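Local coordinates for cytoplasmic Protein STM1381 (Salmonella enterica subsp. enterica serovar Typhimurium, PDB 3SOZ) that is of unknown function but belongs to a family of putative glutamine amidotransferases, within the class I glutaminase clan, at residues Met4-Ile9 with Gly45-Asp50; Thr124-Lys129 with Asp147-Val152. One frame throughout, in Å; residues are numbered along the deposited sequence.

Interaction 1 of 2, residues Met4-Ile9 with Gly45-Asp50; sequences MKILFI and GNIDVD
Four backbone hydrogen bonds join Met4-Phe8 to Asp48-Asp50; strands 5-9 and 48-50 run parallel. Asp48 N gives to Met4 O at 2.6 Å, and Asp48 O takes Ile6 N at 2.8 Å. Asp50 repeats the pattern: its N gives to Ile6 O, and its O takes Phe8 N at 2.7 Å. The short strand segments 5-9 and 48-50 cross at -29°. Lys5, Asp48, Leu7 and Asp50 share one face of the sheet. There the extended Lys5 chain runs alongside the Asp48 side chain, with CG near Asp48 OD2. The ammonium does not close a salt bridge: Lys5 NZ stays 4.1 Å from Asp48 OD2. The other face, with Ile6 and Val49, is apolar. Ile6 has its CG1 between backbone N and carbonyl carbon (chi1 63°), which lays CG1 3.7 Å from Val49 CG2. Ile47, from the loop before strand 48-50, adds its CG2 against Ile6 CG1. Phe8 CB meets Val49 CG1 at 3.7 Å. Strand 73-77 flanks strand 5-10 on its other edge, and Leu243 of helix 235-246 packs on Ile47 and the selenomethionine at Met4. The contact thus has a largely charged face and an apolar one; the nearby but unbonded lysine and aspartate charges probably add only modest attraction.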
HETATM    1  N   MSE A   4     -11.721 -13.665 -36.148  1.00 70.37           N
HETATM    2  CA  MSE A   4     -11.178 -13.690 -34.758  1.00 70.36           C
HETATM    3  C   MSE A   4     -12.155 -13.077 -33.763  1.00 69.72           C
HETATM    4  O   MSE A   4     -12.621 -11.945 -33.934  1.00 69.07           O
HETATM    5  CB  MSE A   4      -9.833 -12.963 -34.662  1.00 71.15           C
HETATM    6  CG  MSE A   4      -9.006 -13.330 -33.404  1.00 73.09           C
HETATM    7 SE   MSE A   4      -7.280 -12.359 -33.163  1.00 78.92          SE
HETATM    8  CE  MSE A   4      -6.672 -13.260 -31.530  1.00 72.26           C
ATOM      9  N   LYS A   5     -12.440 -13.852 -32.714  1.00 68.97           N
ATOM     10  CA  LYS A   5     -13.336 -13.473 -31.631  1.00 67.57           C
ATOM     11  C   LYS A   5     -12.535 -13.438 -30.313  1.00 66.26           C
ATOM     12  O   LYS A   5     -11.839 -14.405 -29.939  1.00 65.77           O
ATOM     13  CB  LYS A   5     -14.537 -14.441 -31.561  1.00 67.95           C
ATOM     14  CG  LYS A   5     -15.698 -13.976 -30.667  1.00 69.77           C
ATOM     15  CD  LYS A   5     -16.872 -14.948 -30.658  1.00 72.68           C
ATOM     16  CE  LYS A   5     -18.091 -14.301 -29.980  1.00 75.25           C
ATOM     17  NZ  LYS A   5     -19.348 -15.095 -30.143  1.00 74.82           N
ATOM     18  N   ILE A   6     -12.609 -12.294 -29.633  1.00 64.85           N
ATOM     19  CA  ILE A   6     -11.934 -12.118 -28.339  1.00 63.26           C
ATOM     20  C   ILE A   6     -12.862 -11.620 -27.246  1.00 62.11           C
ATOM     21  O   ILE A   6     -13.891 -10.936 -27.503  1.00 62.47           O
ATOM     22  CB  ILE A   6     -10.782 -11.130 -28.413  1.00 63.01           C
ATOM     23  CG1 ILE A   6     -11.325  -9.749 -28.781  1.00 63.21           C
ATOM     24  CG2 ILE A   6      -9.724 -11.624 -29.390  1.00 63.14           C
ATOM     25  CD1 ILE A   6     -10.674  -8.635 -28.055  1.00 62.73           C
ATOM     26  N   LEU A   7     -12.480 -11.968 -26.023  1.00 60.43           N
ATOM     27  CA  LEU A   7     -13.094 -11.394 -24.820  1.00 58.92           C
ATOM     28  C   LEU A   7     -12.319 -10.150 -24.350  1.00 57.88           C
ATOM     29  O   LEU A   7     -11.131 -10.249 -23.953  1.00 58.05           O
ATOM     30  CB  LEU A   7     -13.128 -12.433 -23.692  1.00 58.22           C
ATOM     31  CG  LEU A   7     -13.976 -11.995 -22.502  1.00 57.66           C
ATOM     32  CD1 LEU A   7     -15.429 -11.820 -22.882  1.00 54.21           C
ATOM     33  CD2 LEU A   7     -13.807 -12.965 -21.329  1.00 58.05           C
ATOM     34  N   PHE A   8     -12.972  -9.000 -24.390  1.00 56.16           N
ATOM     35  CA  PHE A   8     -12.313  -7.804 -23.861  1.00 55.51           C
ATOM     36  C   PHE A   8     -12.780  -7.259 -22.520  1.00 54.28           C
ATOM     37  O   PHE A   8     -13.817  -6.591 -22.419  1.00 53.01           O
ATOM     38  CB  PHE A   8     -12.308  -6.681 -24.863  1.00 55.84           C
ATOM     39  CG  PHE A   8     -11.351  -5.605 -24.517  1.00 56.03           C
ATOM     40  CD1 PHE A   8     -11.688  -4.636 -23.592  1.00 56.31           C
ATOM     41  CD2 PHE A   8     -10.118  -5.552 -25.125  1.00 56.63           C
ATOM     42  CE1 PHE A   8     -10.834  -3.647 -23.296  1.00 55.79           C
ATOM     43  CE2 PHE A   8      -9.244  -4.554 -24.827  1.00 55.59           C
ATOM     44  CZ  PHE A   8      -9.595  -3.613 -23.913  1.00 57.41           C
ATOM     45  N   ILE A   9     -11.949  -7.501 -21.516  1.00 53.13           N
ATOM     46  CA  ILE A   9     -12.258  -7.119 -20.162  1.00 52.24           C
ATOM     47  C   ILE A   9     -11.612  -5.774 -19.763  1.00 52.70           C
ATOM     48  O   ILE A   9     -10.380  -5.683 -19.575  1.00 51.75           O
ATOM     49  CB  ILE A   9     -11.809  -8.246 -19.188  1.00 52.41           C
ATOM     50  CG1 ILE A   9     -12.342  -9.618 -19.653  1.00 51.08           C
ATOM     51  CG2 ILE A   9     -12.208  -7.943 -17.774  1.00 50.49           C
ATOM     52  CD1 ILE A   9     -11.929 -10.742 -18.756  1.00 46.94           C
ATOM     53  N   GLY A  45     -10.875  -3.828 -37.770  1.00 89.66           N
ATOM     54  CA  GLY A  45      -9.749  -4.674 -38.160  1.00 88.53           C
ATOM     55  C   GLY A  45     -10.249  -6.119 -38.219  1.00 88.23           C
ATOM     56  O   GLY A  45      -9.484  -7.059 -37.989  1.00 88.01           O
ATOM     57  N   ASN A  46     -11.543  -6.285 -38.532  1.00 87.86           N
ATOM     58  CA  ASN A  46     -12.286  -7.571 -38.442  1.00 87.20           C
ATOM     59  C   ASN A  46     -11.882  -8.409 -37.250  1.00 86.03           C
ATOM     60  O   ASN A  46     -11.448  -9.563 -37.390  1.00 85.84           O
ATOM     61  CB  ASN A  46     -12.203  -8.447 -39.711  1.00 87.87           C
ATOM     62  CG  ASN A  46     -12.284  -7.651 -40.993  1.00 88.77           C
ATOM     63  OD1 ASN A  46     -11.458  -7.850 -41.891  1.00 89.36           O
ATOM     64  ND2 ASN A  46     -13.266  -6.745 -41.092  1.00 88.05           N
ATOM     65  N   ILE A  47     -11.998  -7.806 -36.077  1.00 84.57           N
ATOM     66  CA  ILE A  47     -11.968  -8.576 -34.862  1.00 82.91           C
ATOM     67  C   ILE A  47     -13.334  -8.474 -34.200  1.00 82.00           C
ATOM     68  O   ILE A  47     -13.905  -7.388 -34.054  1.00 81.93           O
ATOM     69  CB  ILE A  47     -10.789  -8.216 -33.940  1.00 82.79           C
ATOM     70  CG1 ILE A  47      -9.470  -8.617 -34.606  1.00 81.78           C
ATOM     71  CG2 ILE A  47     -10.927  -8.948 -32.596  1.00 83.17           C
ATOM     72  CD1 ILE A  47      -8.222  -8.267 -33.820  1.00 80.64           C
ATOM     73  N   ASP A  48     -13.867  -9.642 -33.874  1.00 80.84           N
ATOM     74  CA  ASP A  48     -15.126  -9.783 -33.181  1.00 79.85           C
ATOM     75  C   ASP A  48     -14.857  -9.675 -31.665  1.00 77.95           C
ATOM     76  O   ASP A  48     -14.149 -10.502 -31.070  1.00 76.79           O
ATOM     77  CB  ASP A  48     -15.762 -11.134 -33.555  1.00 80.87           C
ATOM     78  CG  ASP A  48     -17.258 -11.200 -33.230  1.00 83.53           C
ATOM     79  OD1 ASP A  48     -18.003 -10.285 -33.649  1.00 85.84           O
ATOM     80  OD2 ASP A  48     -17.686 -12.182 -32.566  1.00 86.86           O
ATOM     81  N   VAL A  49     -15.419  -8.626 -31.066  1.00 76.10           N
ATOM     82  CA  VAL A  49     -15.153  -8.288 -29.665  1.00 74.14           C
ATOM     83  C   VAL A  49     -16.396  -8.267 -28.796  1.00 72.30           C
ATOM     84  O   VAL A  49     -17.272  -7.413 -28.960  1.00 71.07           O
ATOM     85  CB  VAL A  49     -14.415  -6.914 -29.505  1.00 74.39           C
ATOM     86  CG1 VAL A  49     -14.166  -6.603 -28.031  1.00 74.44           C
ATOM     87  CG2 VAL A  49     -13.096  -6.912 -30.271  1.00 73.99           C
ATOM     88  N   ASP A  50     -16.439  -9.224 -27.867  1.00 70.83           N
ATOM     89  CA  ASP A  50     -17.286  -9.121 -26.673  1.00 69.43           C
ATOM     90  C   ASP A  50     -16.581  -8.193 -25.640  1.00 67.67           C
ATOM     91  O   ASP A  50     -15.437  -8.463 -25.225  1.00 66.95           O
ATOM     92  CB  ASP A  50     -17.531 -10.519 -26.086  1.00 70.06           C
ATOM     93  CG  ASP A  50     -18.450 -11.393 -26.962  1.00 71.77           C
ATOM     94  OD1 ASP A  50     -19.160 -10.840 -27.850  1.00 74.30           O
ATOM     95  OD2 ASP A  50     -18.483 -12.642 -26.744  1.00 72.13           O
TER

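Interaction 2 of 2, residues Thr124-Lys129 with Asp147-Val152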
ATOM      1  N   THR A 124       1.428  -5.004 -10.770  1.00 45.51           N
ATOM      2  CA  THR A 124       1.373  -4.664  -9.366  1.00 45.89           C
ATOM      3  C   THR A 124       0.492  -3.427  -9.165  1.00 45.39           C
ATOM      4  O   THR A 124      -0.300  -3.392  -8.238  1.00 47.38           O
ATOM      5  CB  THR A 124       2.794  -4.588  -8.715  1.00 46.79           C
ATOM      6  OG1 THR A 124       3.426  -5.886  -8.798  1.00 47.73           O
ATOM      7  CG2 THR A 124       2.737  -4.170  -7.226  1.00 45.67           C
ATOM      8  N   GLY A 125       0.580  -2.445 -10.048  1.00 44.42           N
ATOM      9  CA  GLY A 125      -0.317  -1.286 -10.034  1.00 42.34           C
ATOM     10  C   GLY A 125      -0.064  -0.251  -8.965  1.00 41.40           C
ATOM     11  O   GLY A 125       0.784  -0.417  -8.108  1.00 41.09           O
ATOM     12  N   ILE A 126      -0.818   0.829  -9.023  1.00 41.77           N
ATOM     13  CA  ILE A 126      -0.652   1.952  -8.082  1.00 42.09           C
ATOM     14  C   ILE A 126      -0.926   1.571  -6.647  1.00 43.02           C
ATOM     15  O   ILE A 126      -1.831   0.812  -6.373  1.00 43.10           O
ATOM     16  CB  ILE A 126      -1.529   3.136  -8.447  1.00 41.46           C
ATOM     17  CG1 ILE A 126      -1.298   4.277  -7.426  1.00 42.80           C
ATOM     18  CG2 ILE A 126      -2.967   2.713  -8.584  1.00 38.37           C
ATOM     19  CD1 ILE A 126      -1.598   5.705  -7.967  1.00 39.56           C
ATOM     20  N   GLU A 127      -0.123   2.100  -5.743  1.00 44.43           N
ATOM     21  CA  GLU A 127      -0.031   1.604  -4.364  1.00 45.56           C
ATOM     22  C   GLU A 127      -0.096   0.079  -4.283  1.00 44.54           C
ATOM     23  O   GLU A 127      -0.576  -0.477  -3.302  1.00 44.85           O
ATOM     24  CB  GLU A 127      -1.112   2.234  -3.477  1.00 46.99           C
ATOM     25  CG  GLU A 127      -1.394   3.717  -3.689  1.00 51.95           C
ATOM     26  CD  GLU A 127      -2.526   4.242  -2.758  1.00 61.20           C
ATOM     27  OE1 GLU A 127      -2.412   4.032  -1.518  1.00 62.60           O
ATOM     28  OE2 GLU A 127      -3.521   4.860  -3.268  1.00 65.43           O
ATOM     29  N   ALA A 128       0.381  -0.598  -5.322  1.00 44.15           N
ATOM     30  CA  ALA A 128       0.438  -2.079  -5.365  1.00 44.02           C
ATOM     31  C   ALA A 128      -0.959  -2.765  -5.290  1.00 44.46           C
ATOM     32  O   ALA A 128      -1.087  -3.902  -4.879  1.00 45.05           O
ATOM     33  CB  ALA A 128       1.412  -2.619  -4.309  1.00 42.37           C
ATOM     34  N   LYS A 129      -1.998  -2.066  -5.723  1.00 44.80           N
ATOM     35  CA  LYS A 129      -3.354  -2.558  -5.567  1.00 44.94           C
ATOM     36  C   LYS A 129      -3.748  -3.621  -6.583  1.00 45.88           C
ATOM     37  O   LYS A 129      -4.625  -4.427  -6.301  1.00 46.50           O
ATOM     38  CB  LYS A 129      -4.363  -1.424  -5.658  1.00 43.52           C
ATOM     39  CG  LYS A 129      -4.339  -0.518  -4.475  1.00 43.45           C
ATOM     40  CD  LYS A 129      -4.985   0.839  -4.820  1.00 43.65           C
ATOM     41  CE  LYS A 129      -5.257   1.704  -3.599  1.00 41.70           C
ATOM     42  NZ  LYS A 129      -6.642   1.466  -3.200  1.00 40.53           N
ATOM     43  N   ASP A 147       7.279  -6.267  -5.865  1.00 53.22           N
ATOM     44  CA  ASP A 147       6.576  -6.205  -4.608  1.00 52.58           C
ATOM     45  C   ASP A 147       5.993  -4.803  -4.341  1.00 51.48           C
ATOM     46  O   ASP A 147       4.958  -4.673  -3.704  1.00 53.63           O
ATOM     47  CB  ASP A 147       7.549  -6.521  -3.475  1.00 53.10           C
ATOM     48  CG  ASP A 147       7.852  -8.008  -3.321  1.00 55.86           C
ATOM     49  OD1 ASP A 147       7.197  -8.856  -3.980  1.00 59.58           O
ATOM     50  OD2 ASP A 147       8.746  -8.326  -2.477  1.00 58.11           O
ATOM     51  N   VAL A 148       6.663  -3.758  -4.781  1.00 49.29           N
ATOM     52  CA  VAL A 148       6.254  -2.405  -4.462  1.00 47.22           C
ATOM     53  C   VAL A 148       5.444  -1.829  -5.636  1.00 47.61           C
ATOM     54  O   VAL A 148       5.326  -2.460  -6.693  1.00 47.61           O
ATOM     55  CB  VAL A 148       7.468  -1.485  -4.212  1.00 47.16           C
ATOM     56  CG1 VAL A 148       8.384  -2.055  -3.165  1.00 45.37           C
ATOM     57  CG2 VAL A 148       8.239  -1.178  -5.533  1.00 43.98           C
ATOM     58  N   ASP A 149       4.859  -0.655  -5.414  1.00 46.74           N
ATOM     59  CA  ASP A 149       4.279   0.156  -6.459  1.00 46.84           C
ATOM     60  C   ASP A 149       5.098   0.181  -7.762  1.00 47.01           C
ATOM     61  O   ASP A 149       6.153   0.723  -7.844  1.00 47.41           O
ATOM     62  CB  ASP A 149       4.017   1.585  -5.941  1.00 46.09           C
ATOM     63  CG  ASP A 149       3.241   2.432  -6.926  1.00 45.47           C
ATOM     64  OD1 ASP A 149       3.437   2.302  -8.144  1.00 43.93           O
ATOM     65  OD2 ASP A 149       2.438   3.258  -6.488  1.00 47.97           O
ATOM     66  N   ASP A 150       4.526  -0.456  -8.763  1.00 48.37           N
ATOM     67  CA  ASP A 150       4.934  -0.569 -10.149  1.00 48.38           C
ATOM     68  C   ASP A 150       5.148   0.666 -10.999  1.00 47.40           C
ATOM     69  O   ASP A 150       5.731   0.538 -12.076  1.00 47.13           O
ATOM     70  CB  ASP A 150       3.726  -1.184 -10.860  1.00 49.54           C
ATOM     71  CG  ASP A 150       3.991  -2.528 -11.337  1.00 53.52           C
ATOM     72  OD1 ASP A 150       5.140  -3.006 -11.160  1.00 60.30           O
ATOM     73  OD2 ASP A 150       3.051  -3.120 -11.877  1.00 56.19           O
ATOM     74  N   ARG A 151       4.580   1.814 -10.657  1.00 45.71           N
ATOM     75  CA  ARG A 151       4.470   2.807 -11.750  1.00 45.41           C
ATOM     76  C   ARG A 151       5.837   3.398 -11.991  1.00 45.95           C
ATOM     77  O   ARG A 151       6.624   3.494 -11.060  1.00 46.54           O
ATOM     78  CB  ARG A 151       3.453   3.944 -11.538  1.00 44.53           C
ATOM     79  CG  ARG A 151       2.039   3.590 -11.006  1.00 40.70           C
ATOM     80  CD  ARG A 151       1.985   4.067  -9.567  1.00 38.67           C
ATOM     81  NE  ARG A 151       1.804   5.501  -9.460  1.00 39.39           N
ATOM     82  CZ  ARG A 151       2.128   6.230  -8.401  1.00 40.73           C
ATOM     83  NH1 ARG A 151       2.673   5.682  -7.314  1.00 37.49           N
ATOM     84  NH2 ARG A 151       1.882   7.532  -8.422  1.00 42.51           N
ATOM     85  N   VAL A 152       6.132   3.723 -13.252  1.00 46.05           N
ATOM     86  CA  VAL A 152       7.220   4.616 -13.573  1.00 45.84           C
ATOM     87  C   VAL A 152       6.535   5.751 -14.306  1.00 45.67           C
ATOM     88  O   VAL A 152       5.990   5.548 -15.402  1.00 45.36           O
ATOM     89  CB  VAL A 152       8.285   3.924 -14.442  1.00 46.91           C
ATOM     90  CG1 VAL A 152       9.542   4.785 -14.553  1.00 46.09           C
ATOM     91  CG2 VAL A 152       8.648   2.596 -13.848  1.00 46.66           C
TER
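Thr124-Lys129 is an irregular loop, and two aspartate side chains tie it to the segment leading into strand 151-154, which holds an Asx turn at Asp149. There OD1 accepts from Arg151 N, although the position of OD1 is less certain. Backbone N-H groups supply all the hydrogen bonds between the segments. Asp150 OD2 accepts from Thr124 N at 2.7 Å and from Gly125 N at 3.1 Å. Both come from the same face of the carboxylate, well out of its plane. Asp149 OD2 accepts from Glu127 N at 2.9 Å. Its CG lies anti to the backbone N (chi1 -172°), a rotation that carries the carboxylate to the loop. Thr124 OG1 bonds to Leu146 O.

The charged pairing lies within 147-152. Arg151 NH1 forms a salt bridge to Asp149 OD2 at 2.6 Å, on the opposite face from Glu127 N. This OD2 is therefore gripped from both sides, which would probably favour its charged form. Arg151 NE also pairs with Glu153, while NH2 bonds to Asn82 of the second subunit. Glu127 is salt-bridged to Lys129 of that subunit, so the contact borders a subunit interface.

Van der Waals contacts complete the join: Thr124 CG2 lies against Val148 O. The Arg151 chain bends at chi2 and chi3, and Ile126 CD1 rests over one guanidinium face, 3.6 Å above its plane and offset toward the rim.

Interaction 1 and interaction 2 lie on opposite sides of the chain's centre. Their centres are 29 Å apart and their nearest atoms about 14 Å apart, so they do not touch. Both reach the same mixed sheet. Interaction 1 pairs two strands of its parallel part, whereas interaction 2 fastens a loop following strand 113-117 to the start of strand 151-154, in the antiparallel part. Along the chain the first contact closes before the second opens. They also differ in surroundings: no other chain of the assembly touches interaction 1, while interaction 2 meets two other subunits. Neither contact can be tied to an active site, since the function of the protein is unknown.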